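Local coordinates for inclusion membrane protein A (Chlamydia trachomatis, PDB 6E7E) that probably mediates homotypic fusion of chlamydial inclusions as a SNARE-like protein of the inclusion membrane, represented here by its soluble domain, at residues L11-V15 with F67-L71; L18-N22 with F60-Y64; L25-Q29 with Y54-F60. The protein carries 2 engineered substitutions. One frame throughout, in Å; residues are numbered along the deposited sequence.

Contact 1: residues L11-V15 with F67-L71; sequences LQREV and FESLL
Leu-11 puts its two methyl groups into helix 65-73 at different places. CD2 touches CD2 of Leu-70 at 3.6 Å. It also lies 3.7 Å from the backbone N of Leu-71, so it rests on main chain as well as side chain. The other methyl, CD1, comes to 3.9 Å from CD1 of the Phe-67 ring, and the two side chains cross at about a right angle. Leu-71 answers from the opposite direction and slides past Leu-11. Its CD1 reaches the backbone of Gln-12, 3.6 Å from N of that residue, and its CD2 lies 4.1 Å from CB of Val-15. This reach follows from chi1 of -177°, which sets CG of Leu-71 opposite its own backbone N. One turn on from Leu-11, CG2 of Val-15 sits 3.8 Å from the carbonyl O of Phe-67. That oxygen accepts the helical bond from Leu-71 N.

The two helical segments run roughly antiparallel, at 141°, with axes 9.8 Å apart. Further out, Phe-67 also packs on Leu-93 of helix 87-107 and on Leu-148 and Leu-152 of helix 125-165. Leu-70 meets Ile-156, Leu-84 and Phe-85. Between the two segments, apolar side chains and methyl-to-backbone contacts do the holding. The contact therefore rests on the close fit of apolar side chains against each other and against the opposite backbone, and it joins helix 65-73 to the N-terminal helix within the helical bundle.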
ATOM      1  N   LEU A  11      -3.592   6.071 -14.387  1.00  9.83           N
ATOM      2  CA  LEU A  11      -3.584   6.371 -12.951  1.00  9.70           C
ATOM      3  C   LEU A  11      -4.927   6.006 -12.327  1.00  9.33           C
ATOM      4  O   LEU A  11      -4.951   5.530 -11.190  1.00  9.84           O
ATOM      5  CB  LEU A  11      -3.232   7.829 -12.733  1.00 10.25           C
ATOM      6  CG  LEU A  11      -3.048   8.222 -11.280  1.00 11.21           C
ATOM      7  CD1 LEU A  11      -1.923   7.435 -10.595  1.00 12.95           C
ATOM      8  CD2 LEU A  11      -2.797   9.704 -11.178  1.00 14.48           C
ATOM      9  N   GLN A  12      -6.023   6.252 -13.016  1.00  9.36           N
ATOM     10  CA  GLN A  12      -7.350   5.895 -12.493  1.00  9.92           C
ATOM     11  C   GLN A  12      -7.383   4.403 -12.162  1.00  9.95           C
ATOM     12  O   GLN A  12      -7.857   3.999 -11.096  1.00 10.36           O
ATOM     13  CB  GLN A  12      -8.385   6.253 -13.522  1.00 11.77           C
ATOM     14  CG  GLN A  12      -9.808   5.905 -13.166  1.00 16.62           C
ATOM     15  CD  GLN A  12     -10.726   6.186 -14.332  1.00 20.40           C
ATOM     16  OE1 GLN A  12     -10.420   5.931 -15.496  1.00 30.72           O
ATOM     17  NE2 GLN A  12     -11.872   6.751 -14.017  1.00 25.54           N
ATOM     18  N   ARG A  13      -6.869   3.602 -13.080  1.00  9.98           N
ATOM     19  CA  ARG A  13      -6.837   2.140 -12.877  1.00 11.11           C
ATOM     20  C   ARG A  13      -5.959   1.792 -11.680  1.00  9.95           C
ATOM     21  O   ARG A  13      -6.354   0.976 -10.832  1.00 10.57           O
ATOM     22  CB  ARG A  13      -6.290   1.500 -14.154  1.00 14.61           C
ATOM     23  CG  ARG A  13      -6.075  -0.004 -14.142  1.00 17.15           C
ATOM     24  CD  ARG A  13      -5.254  -0.459 -15.375  1.00 19.71           C
ATOM     25  NE  ARG A  13      -5.831   0.039 -16.626  1.00 20.06           N
ATOM     26  CZ  ARG A  13      -5.280   0.877 -17.518  1.00 17.93           C
ATOM     27  NH1 ARG A  13      -4.026   1.290 -17.414  1.00 18.18           N
ATOM     28  NH2 ARG A  13      -6.008   1.286 -18.552  1.00 21.43           N
ATOM     29  N   GLU A  14      -4.769   2.363 -11.598  1.00  9.29           N
ATOM     30  CA  GLU A  14      -3.867   1.991 -10.497  1.00  9.50           C
ATOM     31  C   GLU A  14      -4.390   2.503  -9.161  1.00  8.56           C
ATOM     32  O   GLU A  14      -4.224   1.798  -8.171  1.00  9.31           O
ATOM     33  CB  GLU A  14      -2.464   2.505 -10.783  1.00 10.41           C
ATOM     34  CG  GLU A  14      -1.829   1.915 -12.031  1.00 12.24           C
ATOM     35  CD  GLU A  14      -1.931   0.401 -12.150  1.00 12.95           C
ATOM     36  OE1 GLU A  14      -1.543  -0.281 -11.209  1.00 16.34           O
ATOM     37  OE2 GLU A  14      -2.412  -0.097 -13.182  1.00 18.33           O
ATOM     38  N   VAL A  15      -4.988   3.691  -9.106  1.00  9.09           N
ATOM     39  CA  VAL A  15      -5.559   4.157  -7.824  1.00  9.16           C
ATOM     40  C   VAL A  15      -6.744   3.288  -7.437  1.00  9.01           C
ATOM     41  O   VAL A  15      -6.886   2.970  -6.240  1.00  9.30           O
ATOM     42  CB  VAL A  15      -5.915   5.643  -7.898  1.00 10.53           C
ATOM     43  CG1 VAL A  15      -6.758   6.073  -6.721  1.00 11.85           C
ATOM     44  CG2 VAL A  15      -4.663   6.455  -8.015  1.00 11.46           C
ATOM     45  N   PHE A  67      -0.811   9.869  -5.144  1.00 13.10           N
ATOM     46  CA  PHE A  67      -1.396   9.333  -6.395  1.00 12.99           C
ATOM     47  C   PHE A  67      -2.881   9.647  -6.416  1.00 12.73           C
ATOM     48  O   PHE A  67      -3.414   9.969  -7.479  1.00 13.23           O
ATOM     49  CB  PHE A  67      -1.085   7.858  -6.543  1.00 13.03           C
ATOM     50  CG  PHE A  67       0.360   7.570  -6.796  1.00 15.10           C
ATOM     51  CD1 PHE A  67       0.925   7.934  -8.000  1.00 16.21           C
ATOM     52  CD2 PHE A  67       1.168   7.045  -5.805  1.00 15.50           C
ATOM     53  CE1 PHE A  67       2.264   7.699  -8.247  1.00 18.76           C
ATOM     54  CE2 PHE A  67       2.509   6.810  -6.050  1.00 19.16           C
ATOM     55  CZ  PHE A  67       3.044   7.121  -7.278  1.00 19.07           C
ATOM     56  N   GLU A  68      -3.552   9.400  -5.297  1.00 13.12           N
ATOM     57  CA  GLU A  68      -4.994   9.689  -5.221  1.00 14.82           C
ATOM     58  C   GLU A  68      -5.207  11.184  -5.446  1.00 13.24           C
ATOM     59  O   GLU A  68      -6.122  11.605  -6.191  1.00 14.53           O
ATOM     60  CB  GLU A  68      -5.528   9.187  -3.878  1.00 16.63           C
ATOM     61  CG  GLU A  68      -7.024   9.286  -3.787  1.00 17.69           C
ATOM     62  CD  GLU A  68      -7.643   8.604  -2.589  1.00 18.81           C
ATOM     63  OE1 GLU A  68      -6.928   7.878  -1.882  1.00 20.23           O
ATOM     64  OE2 GLU A  68      -8.839   8.814  -2.387  1.00 20.74           O
ATOM     65  N   SER A  69      -4.382  12.009  -4.821  1.00 14.08           N
ATOM     66  CA  SER A  69      -4.496  13.469  -5.007  1.00 14.41           C
ATOM     67  C   SER A  69      -4.262  13.877  -6.471  1.00 14.32           C
ATOM     68  O   SER A  69      -4.975  14.738  -6.995  1.00 15.16           O
ATOM     69  CB  SER A  69      -3.531  14.176  -4.118  1.00 15.39           C
ATOM     70  OG  SER A  69      -3.914  14.084  -2.756  1.00 18.03           O
ATOM     71  N   LEU A  70      -3.260  13.300  -7.122  1.00 13.38           N
ATOM     72  CA  LEU A  70      -2.949  13.612  -8.534  1.00 13.94           C
ATOM     73  C   LEU A  70      -4.161  13.299  -9.392  1.00 13.87           C
ATOM     74  O   LEU A  70      -4.570  14.110 -10.220  1.00 14.30           O
ATOM     75  CB  LEU A  70      -1.753  12.791  -8.999  1.00 15.26           C
ATOM     76  CG  LEU A  70      -1.277  13.085 -10.417  1.00 16.85           C
ATOM     77  CD1 LEU A  70      -0.847  14.541 -10.572  1.00 19.41           C
ATOM     78  CD2 LEU A  70      -0.152  12.146 -10.771  1.00 17.69           C
ATOM     79  N   LEU A  71      -4.731  12.132  -9.182  1.00 14.44           N
ATOM     80  CA  LEU A  71      -5.903  11.717  -9.982  1.00 15.19           C
ATOM     81  C   LEU A  71      -6.979  12.796  -9.806  1.00 15.16           C
ATOM     82  O   LEU A  71      -7.631  13.191 -10.780  1.00 18.54           O
ATOM     83  CB  LEU A  71      -6.375  10.332  -9.530  1.00 15.12           C
ATOM     84  CG  LEU A  71      -7.527   9.776 -10.333  1.00 15.79           C
ATOM     85  CD1 LEU A  71      -7.044   9.418 -11.731  1.00 17.36           C
ATOM     86  CD2 LEU A  71      -8.117   8.583  -9.612  1.00 17.33           C
TER

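Contact 2: residues L18-N22 with F60-Y64; sequences LKEIN and FRDNY
Leu-18 and Asn-22, one turn apart on helix 4-38, face Tyr-64 and Arg-61 of the linker between helices 44-57 and 65-73. The CA atoms of Asn-22 and Arg-61 are 6.0 Å apart, and those of Leu-18 and Tyr-64 are 7.5 Å apart. Tyr-64 is the N-cap residue of helix 65-73. Its chi1 of 60° places CG between its own N and carbonyl carbon and swings the ring over Leu-18, with its OH end at Asn-22. CB of Leu-18 makes a CH-pi contact over one face of this ring, 3.9 Å from its centroid. The carbonyl O of Arg-61 lies over the centre of the opposite face, so the ring is sandwiched. CB of Asn-22 stands at the ring edge, 3.3 Å from the Tyr-64 OH.

The Asn-22 amide is nearly coplanar with the Phe-60 ring, 17° apart, and ND2 meets the ring edge at CD2, 3.4 Å away. ND2 and the backbone N of Arg-61 are both donors. Water 1 accepts from both, at 2.7 Å from Asn-22 ND2 and 3.0 Å from Arg-61 N. Water 2 donates to Asn-22 OD1 and accepts weakly from Arg-61 NH1. Behind these groups, CG2 of Ile-21 packs on Phe-60 CZ at 3.8 Å. Helices 87-107 and 125-165 cover the apolar side. This is an interhelical linker docked on a long helix of an all-helical bundle, with aromatic rings inward and water-bridged polar groups outward.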
ATOM      1  N   LEU A  18      -5.087   0.408  -5.881  1.00  8.50           N
ATOM      2  CA  LEU A  18      -4.531   0.774  -4.571  1.00  8.90           C
ATOM      3  C   LEU A  18      -5.632   0.793  -3.517  1.00  8.85           C
ATOM      4  O   LEU A  18      -5.360   0.402  -2.369  1.00  9.33           O
ATOM      5  CB  LEU A  18      -3.843   2.130  -4.626  1.00  9.32           C
ATOM      6  CG  LEU A  18      -2.487   2.114  -5.303  1.00 11.20           C
ATOM      7  CD1 LEU A  18      -2.106   3.543  -5.640  1.00 14.04           C
ATOM      8  CD2 LEU A  18      -1.450   1.443  -4.421  1.00 12.83           C
ATOM      9  N   LYS A  19      -6.828   1.270  -3.842  1.00  8.73           N
ATOM     10  CA  LYS A  19      -7.921   1.305  -2.868  1.00  9.82           C
ATOM     11  C   LYS A  19      -8.352  -0.123  -2.535  1.00  9.30           C
ATOM     12  O   LYS A  19      -8.690  -0.395  -1.373  1.00  9.98           O
ATOM     13  CB  LYS A  19      -9.087   2.122  -3.404  1.00 10.68           C
ATOM     14  CG  LYS A  19      -8.793   3.615  -3.437  1.00 12.51           C
ATOM     15  CD  LYS A  19      -9.921   4.416  -4.028  1.00 16.37           C
ATOM     16  CE  LYS A  19      -9.649   5.893  -3.964  1.00 19.84           C
ATOM     17  NZ  LYS A  19     -10.780   6.682  -4.496  1.00 29.73           N
ATOM     18  N   GLU A  20      -8.346  -1.031  -3.499  1.00  8.71           N
ATOM     19  CA  GLU A  20      -8.639  -2.446  -3.187  1.00  8.88           C
ATOM     20  C   GLU A  20      -7.556  -3.035  -2.291  1.00  8.40           C
ATOM     21  O   GLU A  20      -7.856  -3.759  -1.330  1.00  8.99           O
ATOM     22  CB  GLU A  20      -8.739  -3.260  -4.469  1.00  9.90           C
ATOM     23  CG  GLU A  20      -9.895  -2.857  -5.350  1.00 11.44           C
ATOM     24  CD  GLU A  20     -10.182  -3.840  -6.447  1.00 17.33           C
ATOM     25  OE1 GLU A  20      -9.303  -4.665  -6.744  1.00 19.39           O
ATOM     26  OE2 GLU A  20     -11.309  -3.819  -6.943  1.00 26.78           O
ATOM     27  N   ILE A  21      -6.307  -2.751  -2.607  1.00  8.49           N
ATOM     28  CA  ILE A  21      -5.155  -3.219  -1.814  1.00  8.71           C
ATOM     29  C   ILE A  21      -5.289  -2.670  -0.403  1.00  9.12           C
ATOM     30  O   ILE A  21      -5.088  -3.400   0.567  1.00  9.15           O
ATOM     31  CB  ILE A  21      -3.849  -2.812  -2.504  1.00  9.23           C
ATOM     32  CG1 ILE A  21      -3.598  -3.641  -3.760  1.00  9.91           C
ATOM     33  CG2 ILE A  21      -2.684  -2.879  -1.538  1.00  9.73           C
ATOM     34  CD1 ILE A  21      -2.574  -2.996  -4.686  1.00 11.06           C
ATOM     35  N   ASN A  22      -5.611  -1.394  -0.269  1.00  8.96           N
ATOM     36  CA  ASN A  22      -5.776  -0.790   1.065  1.00 10.08           C
ATOM     37  C   ASN A  22      -6.822  -1.547   1.869  1.00  9.34           C
ATOM     38  O   ASN A  22      -6.623  -1.869   3.036  1.00  9.91           O
ATOM     39  CB  ASN A  22      -6.196   0.668   0.893  1.00 11.27           C
ATOM     40  CG  ASN A  22      -6.421   1.371   2.207  1.00 12.69           C
ATOM     41  OD1 ASN A  22      -7.526   1.826   2.514  1.00 17.60           O
ATOM     42  ND2 ASN A  22      -5.410   1.390   3.031  1.00 15.01           N
ATOM     43  N   PHE A  60      -1.797   2.682   5.856  1.00 21.21           N
ATOM     44  CA  PHE A  60      -1.463   2.335   4.460  1.00 17.84           C
ATOM     45  C   PHE A  60      -2.114   3.352   3.517  1.00 14.71           C
ATOM     46  O   PHE A  60      -1.470   3.664   2.563  1.00 16.33           O
ATOM     47  CB  PHE A  60      -1.816   0.885   4.116  1.00 18.66           C
ATOM     48  CG  PHE A  60      -1.467   0.534   2.692  1.00 16.51           C
ATOM     49  CD1 PHE A  60      -0.172   0.249   2.313  1.00 18.53           C
ATOM     50  CD2 PHE A  60      -2.397   0.657   1.692  1.00 13.54           C
ATOM     51  CE1 PHE A  60       0.152  -0.000   0.989  1.00 19.32           C
ATOM     52  CE2 PHE A  60      -2.078   0.397   0.370  1.00 15.03           C
ATOM     53  CZ  PHE A  60      -0.802   0.075   0.018  1.00 17.92           C
ATOM     54  N   ARG A  61      -3.341   3.813   3.745  1.00 16.04           N
ATOM     55  CA  ARG A  61      -4.002   4.724   2.770  1.00 18.87           C
ATOM     56  C   ARG A  61      -3.123   5.958   2.578  1.00 19.53           C
ATOM     57  O   ARG A  61      -3.013   6.455   1.445  1.00 22.19           O
ATOM     58  CB  ARG A  61      -5.438   5.047   3.187  1.00 25.18           C
ATOM     59  CG  ARG A  61      -5.589   5.942   4.406  1.00 30.79           C
ATOM     60  CD  ARG A  61      -6.960   6.603   4.377  1.00 36.69           C
ATOM     61  NE  ARG A  61      -7.299   7.232   5.648  1.00 46.46           N
ATOM     62  CZ  ARG A  61      -7.883   6.624   6.681  1.00 49.66           C
ATOM     63  NH1 ARG A  61      -8.219   5.345   6.620  1.00 49.27           N
ATOM     64  NH2 ARG A  61      -8.129   7.309   7.784  1.00 50.85           N
ATOM     65  N   ASP A  62      -2.460   6.380   3.645  1.00 20.44           N
ATOM     66  CA  ASP A  62      -1.628   7.605   3.612  1.00 24.44           C
ATOM     67  C   ASP A  62      -0.427   7.362   2.701  1.00 22.81           C
ATOM     68  O   ASP A  62       0.057   8.320   2.145  1.00 28.98           O
ATOM     69  CB  ASP A  62      -1.211   8.048   5.019  1.00 28.38           C
ATOM     70  CG  ASP A  62      -2.396   8.453   5.874  1.00 36.87           C
ATOM     71  OD1 ASP A  62      -3.293   9.130   5.334  1.00 44.75           O
ATOM     72  OD2 ASP A  62      -2.425   8.064   7.065  1.00 48.94           O
ATOM     73  N   ASN A  63      -0.023   6.112   2.475  1.00 21.26           N
ATOM     74  CA  ASN A  63       1.191   5.771   1.688  1.00 20.12           C
ATOM     75  C   ASN A  63       0.941   5.887   0.176  1.00 16.12           C
ATOM     76  O   ASN A  63       1.929   5.809  -0.588  1.00 16.39           O
ATOM     77  CB  ASN A  63       1.696   4.373   2.052  1.00 22.65           C
ATOM     78  CG  ASN A  63       2.334   4.326   3.429  1.00 29.89           C
ATOM     79  OD1 ASN A  63       2.098   3.406   4.221  1.00 36.33           O
ATOM     80  ND2 ASN A  63       3.087   5.365   3.749  1.00 35.12           N
ATOM     81  N   TYR A  64      -0.286   6.150  -0.274  1.00 14.85           N
ATOM     82  CA  TYR A  64      -0.504   6.420  -1.724  1.00 14.34           C
ATOM     83  C   TYR A  64      -1.297   7.710  -1.940  1.00 13.43           C
ATOM     84  O   TYR A  64      -1.750   7.986  -3.054  1.00 13.63           O
ATOM     85  CB  TYR A  64      -1.140   5.246  -2.476  1.00 13.85           C
ATOM     86  CG  TYR A  64      -2.495   4.814  -1.964  1.00 12.49           C
ATOM     87  CD1 TYR A  64      -3.651   5.405  -2.421  1.00 12.07           C
ATOM     88  CD2 TYR A  64      -2.628   3.809  -1.026  1.00 13.11           C
ATOM     89  CE1 TYR A  64      -4.896   5.043  -1.952  1.00 13.29           C
ATOM     90  CE2 TYR A  64      -3.866   3.417  -0.552  1.00 13.68           C
ATOM     91  CZ  TYR A  64      -5.000   4.066  -0.988  1.00 13.11           C
ATOM     92  OH  TYR A  64      -6.211   3.666  -0.506  1.00 16.22           O
TER
HETATM   93  O   HOH W   1      -5.487   2.652   5.429  1.00 35.71           O
HETATM   94  O   HOH W   2      -8.180   2.410   5.336  1.00 41.23           O

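Contact 3: residues L25-Q29 with Y54-F60; sequences LSVLQ and YSCLQGF
The side-chain amide of Gln-29 reaches the end of helix 44-57 and uses both of its polar atoms there. NE2 donates to the carbonyl O of Tyr-54 at 2.9 Å. The bond is nearly straight, with an N-H...O angle of 165°, and it uses a lone pair in the carbonyl plane. OE1 accepts a weak bond from water 3, which also donates to Leu-57 O at 2.7 Å. With chi1 at -175°, CG points away from the Gln-29 backbone N, and the extended chain carries the amide across. On its way it passes the Tyr-54 ring in a tight contact, CG 3.2 Å from CD1 of that ring. NE2 stands over one ring face, offset toward the rim, and the amide and ring planes are 24° apart.

One turn earlier, CD1 of Leu-25 sits over the centre of the Phe-60 ring, a CH-pi contact at 3.7 Å from the centroid. Its CD2 meets CD2 of Leu-57 at 3.9 Å. The Leu-57 to Phe-60 segment is a type II turn, with Gly-59 at positive phi. Leu-57 and Phe-60 also pack on Ile-142 of helix 125-165. The Gln-29 bond and the water bridge thus tie the last turn of helix 44-57 to helix 4-38, while Leu-25 holds the apolar side of the turn that follows.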
ATOM      1  N   LEU A  25      -5.512  -5.070   2.775  1.00  9.21           N
ATOM      2  CA  LEU A  25      -4.512  -4.979   3.841  1.00 10.61           C
ATOM      3  C   LEU A  25      -5.168  -4.609   5.175  1.00 10.64           C
ATOM      4  O   LEU A  25      -4.658  -5.070   6.210  1.00 12.21           O
ATOM      5  CB  LEU A  25      -3.426  -3.984   3.470  1.00 11.01           C
ATOM      6  CG  LEU A  25      -2.528  -4.409   2.320  1.00 12.42           C
ATOM      7  CD1 LEU A  25      -1.576  -3.295   1.969  1.00 12.40           C
ATOM      8  CD2 LEU A  25      -1.741  -5.651   2.661  1.00 12.93           C
ATOM      9  N   SER A  26      -6.242  -3.836   5.190  1.00 10.98           N
ATOM     10  CA  SER A  26      -6.925  -3.526   6.462  1.00 12.22           C
ATOM     11  C   SER A  26      -7.513  -4.807   7.063  1.00 11.10           C
ATOM     12  O   SER A  26      -7.479  -5.004   8.285  1.00 12.75           O
ATOM     13  CB  SER A  26      -7.964  -2.431   6.288  1.00 14.46           C
ATOM     14  OG  SER A  26      -9.210  -2.858   5.742  1.00 18.54           O
ATOM     15  N   VAL A  27      -8.030  -5.674   6.220  1.00 10.25           N
ATOM     16  CA  VAL A  27      -8.605  -6.955   6.697  1.00 10.57           C
ATOM     17  C   VAL A  27      -7.463  -7.797   7.254  1.00 10.15           C
ATOM     18  O   VAL A  27      -7.587  -8.389   8.352  1.00 10.58           O
ATOM     19  CB  VAL A  27      -9.348  -7.693   5.576  1.00 11.65           C
ATOM     20  CG1 VAL A  27      -9.794  -9.090   6.001  1.00 12.59           C
ATOM     21  CG2 VAL A  27     -10.533  -6.891   5.088  1.00 13.27           C
ATOM     22  N   LEU A  28      -6.374  -7.903   6.522  1.00 10.02           N
ATOM     23  CA  LEU A  28      -5.229  -8.725   6.962  1.00 10.23           C
ATOM     24  C   LEU A  28      -4.609  -8.147   8.229  1.00 10.09           C
ATOM     25  O   LEU A  28      -4.223  -8.906   9.109  1.00 10.06           O
ATOM     26  CB  LEU A  28      -4.213  -8.844   5.833  1.00 10.44           C
ATOM     27  CG  LEU A  28      -4.702  -9.677   4.655  1.00 11.68           C
ATOM     28  CD1 LEU A  28      -3.816  -9.481   3.449  1.00 17.05           C
ATOM     29  CD2 LEU A  28      -4.755 -11.132   5.028  1.00 17.59           C
ATOM     30  N   GLN A  29      -4.538  -6.830   8.327  1.00 10.18           N
ATOM     31  CA  GLN A  29      -4.010  -6.165   9.533  1.00 10.83           C
ATOM     32  C   GLN A  29      -4.805  -6.645  10.747  1.00  9.90           C
ATOM     33  O   GLN A  29      -4.229  -6.982  11.781  1.00 10.82           O
ATOM     34  CB  GLN A  29      -4.135  -4.660   9.328  1.00 12.78           C
ATOM     35  CG  GLN A  29      -3.518  -3.905  10.463  1.00 14.83           C
ATOM     36  CD  GLN A  29      -3.895  -2.459  10.478  1.00 15.68           C
ATOM     37  OE1 GLN A  29      -4.954  -2.049  10.006  1.00 21.80           O
ATOM     38  NE2 GLN A  29      -3.019  -1.680  11.064  1.00 17.55           N
ATOM     39  N   TYR A  54       0.589  -5.954  11.933  1.00 10.24           N
ATOM     40  CA  TYR A  54      -0.381  -4.946  12.393  1.00 11.48           C
ATOM     41  C   TYR A  54       0.246  -3.555  12.249  1.00 11.46           C
ATOM     42  O   TYR A  54      -0.350  -2.626  11.705  1.00 13.27           O
ATOM     43  CB  TYR A  54      -0.849  -5.202  13.820  1.00 12.46           C
ATOM     44  CG  TYR A  54      -1.956  -4.232  14.175  1.00 13.75           C
ATOM     45  CD1 TYR A  54      -3.237  -4.417  13.656  1.00 14.83           C
ATOM     46  CD2 TYR A  54      -1.726  -3.092  14.904  1.00 18.21           C
ATOM     47  CE1 TYR A  54      -4.262  -3.514  13.877  1.00 15.90           C
ATOM     48  CE2 TYR A  54      -2.740  -2.188  15.158  1.00 19.01           C
ATOM     49  CZ  TYR A  54      -4.004  -2.394  14.637  1.00 18.06           C
ATOM     50  OH  TYR A  54      -4.989  -1.484  14.874  1.00 22.93           O
ATOM     51  N   SER A  55       1.462  -3.420  12.742  1.00 11.51           N
ATOM     52  CA  SER A  55       2.173  -2.128  12.801  1.00 14.26           C
ATOM     53  C   SER A  55       2.539  -1.644  11.397  1.00 13.37           C
ATOM     54  O   SER A  55       2.353  -0.447  11.090  1.00 15.81           O
ATOM     55  CB  SER A  55       3.392  -2.268  13.682  1.00 17.07           C
ATOM     56  OG  SER A  55       3.016  -2.466  15.034  1.00 29.28           O
ATOM     57  N   CYS A  56       3.068  -2.510  10.538  1.00 12.88           N
ATOM     58  CA  CYS A  56       3.601  -2.027   9.251  1.00 15.09           C
ATOM     59  C   CYS A  56       2.441  -1.668   8.313  1.00 14.16           C
ATOM     60  O   CYS A  56       2.648  -0.870   7.379  1.00 17.83           O
ATOM     61  CB  CYS A  56       4.613  -2.987   8.650  1.00 17.98           C
ATOM     62  SG  CYS A  56       3.880  -4.372   7.785  1.00 20.37           S
ATOM     63  N   LEU A  57       1.238  -2.170   8.555  1.00 13.77           N
ATOM     64  CA  LEU A  57       0.059  -1.865   7.706  1.00 15.08           C
ATOM     65  C   LEU A  57      -0.721  -0.649   8.229  1.00 17.79           C
ATOM     66  O   LEU A  57      -1.590  -0.164   7.498  1.00 20.97           O
ATOM     67  CB  LEU A  57      -0.805  -3.117   7.587  1.00 14.95           C
ATOM     68  CG  LEU A  57      -0.129  -4.271   6.859  1.00 15.81           C
ATOM     69  CD1 LEU A  57      -1.027  -5.488   6.826  1.00 15.85           C
ATOM     70  CD2 LEU A  57       0.252  -3.883   5.442  1.00 18.95           C
ATOM     71  N   GLN A  58      -0.355  -0.100   9.391  1.00 18.80           N
ATOM     72  CA  GLN A  58      -0.955   1.146   9.916  1.00 21.80           C
ATOM     73  C   GLN A  58      -0.786   2.262   8.888  1.00 21.64           C
ATOM     74  O   GLN A  58       0.321   2.434   8.358  1.00 21.00           O
ATOM     75  CB  GLN A  58      -0.302   1.583  11.227  1.00 23.99           C
ATOM     76  CG  GLN A  58      -0.662   0.725  12.427  1.00 25.66           C
ATOM     77  CD  GLN A  58      -0.059   1.231  13.715  1.00 31.20           C
ATOM     78  OE1 GLN A  58      -0.767   1.571  14.655  1.00 41.79           O
ATOM     79  NE2 GLN A  58       1.262   1.279  13.765  1.00 34.34           N
ATOM     80  N   GLY A  59      -1.870   2.975   8.619  1.00 24.66           N
ATOM     81  CA  GLY A  59      -1.826   4.189   7.802  1.00 22.71           C
ATOM     82  C   GLY A  59      -1.487   3.881   6.356  1.00 22.49           C
ATOM     83  O   GLY A  59      -0.974   4.783   5.668  1.00 22.82           O
ATOM     84  N   PHE A  60      -1.797   2.682   5.856  1.00 21.21           N
ATOM     85  CA  PHE A  60      -1.463   2.335   4.460  1.00 17.84           C
ATOM     86  C   PHE A  60      -2.114   3.352   3.517  1.00 14.71           C
ATOM     87  O   PHE A  60      -1.470   3.664   2.563  1.00 16.33           O
ATOM     88  CB  PHE A  60      -1.816   0.885   4.116  1.00 18.66           C
ATOM     89  CG  PHE A  60      -1.467   0.534   2.692  1.00 16.51           C
ATOM     90  CD1 PHE A  60      -0.172   0.249   2.313  1.00 18.53           C
ATOM     91  CD2 PHE A  60      -2.397   0.657   1.692  1.00 13.54           C
ATOM     92  CE1 PHE A  60       0.152  -0.000   0.989  1.00 19.32           C
ATOM     93  CE2 PHE A  60      -2.078   0.397   0.370  1.00 15.03           C
ATOM     94  CZ  PHE A  60      -0.802   0.075   0.018  1.00 17.92           C
TER
HETATM   95  O   HOH W   3      -4.084  -1.119   7.041  1.00 32.75           O

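How the contacts relate
All three contacts use helix 4-38 and follow one another along it. Its partners are helix 65-73 in contact 1, the linker in contact 2 and the end of helix 44-57 with its turn in contact 3. The loops they close are nested, with contact 3 innermost. Contact 2 lies closest to the centre of the chain and contact 1 farthest. Each has a buried apolar side and a more exposed rim. The chemistry changes along the helix: contact 1 is apolar, contact 2 adds water bridges, and contact 3 has a direct hydrogen bond. Phe-60 belongs to contacts 2 and 3, while a long, weak ion pair between Lys-19 and Glu-68 links contacts 1 and 2.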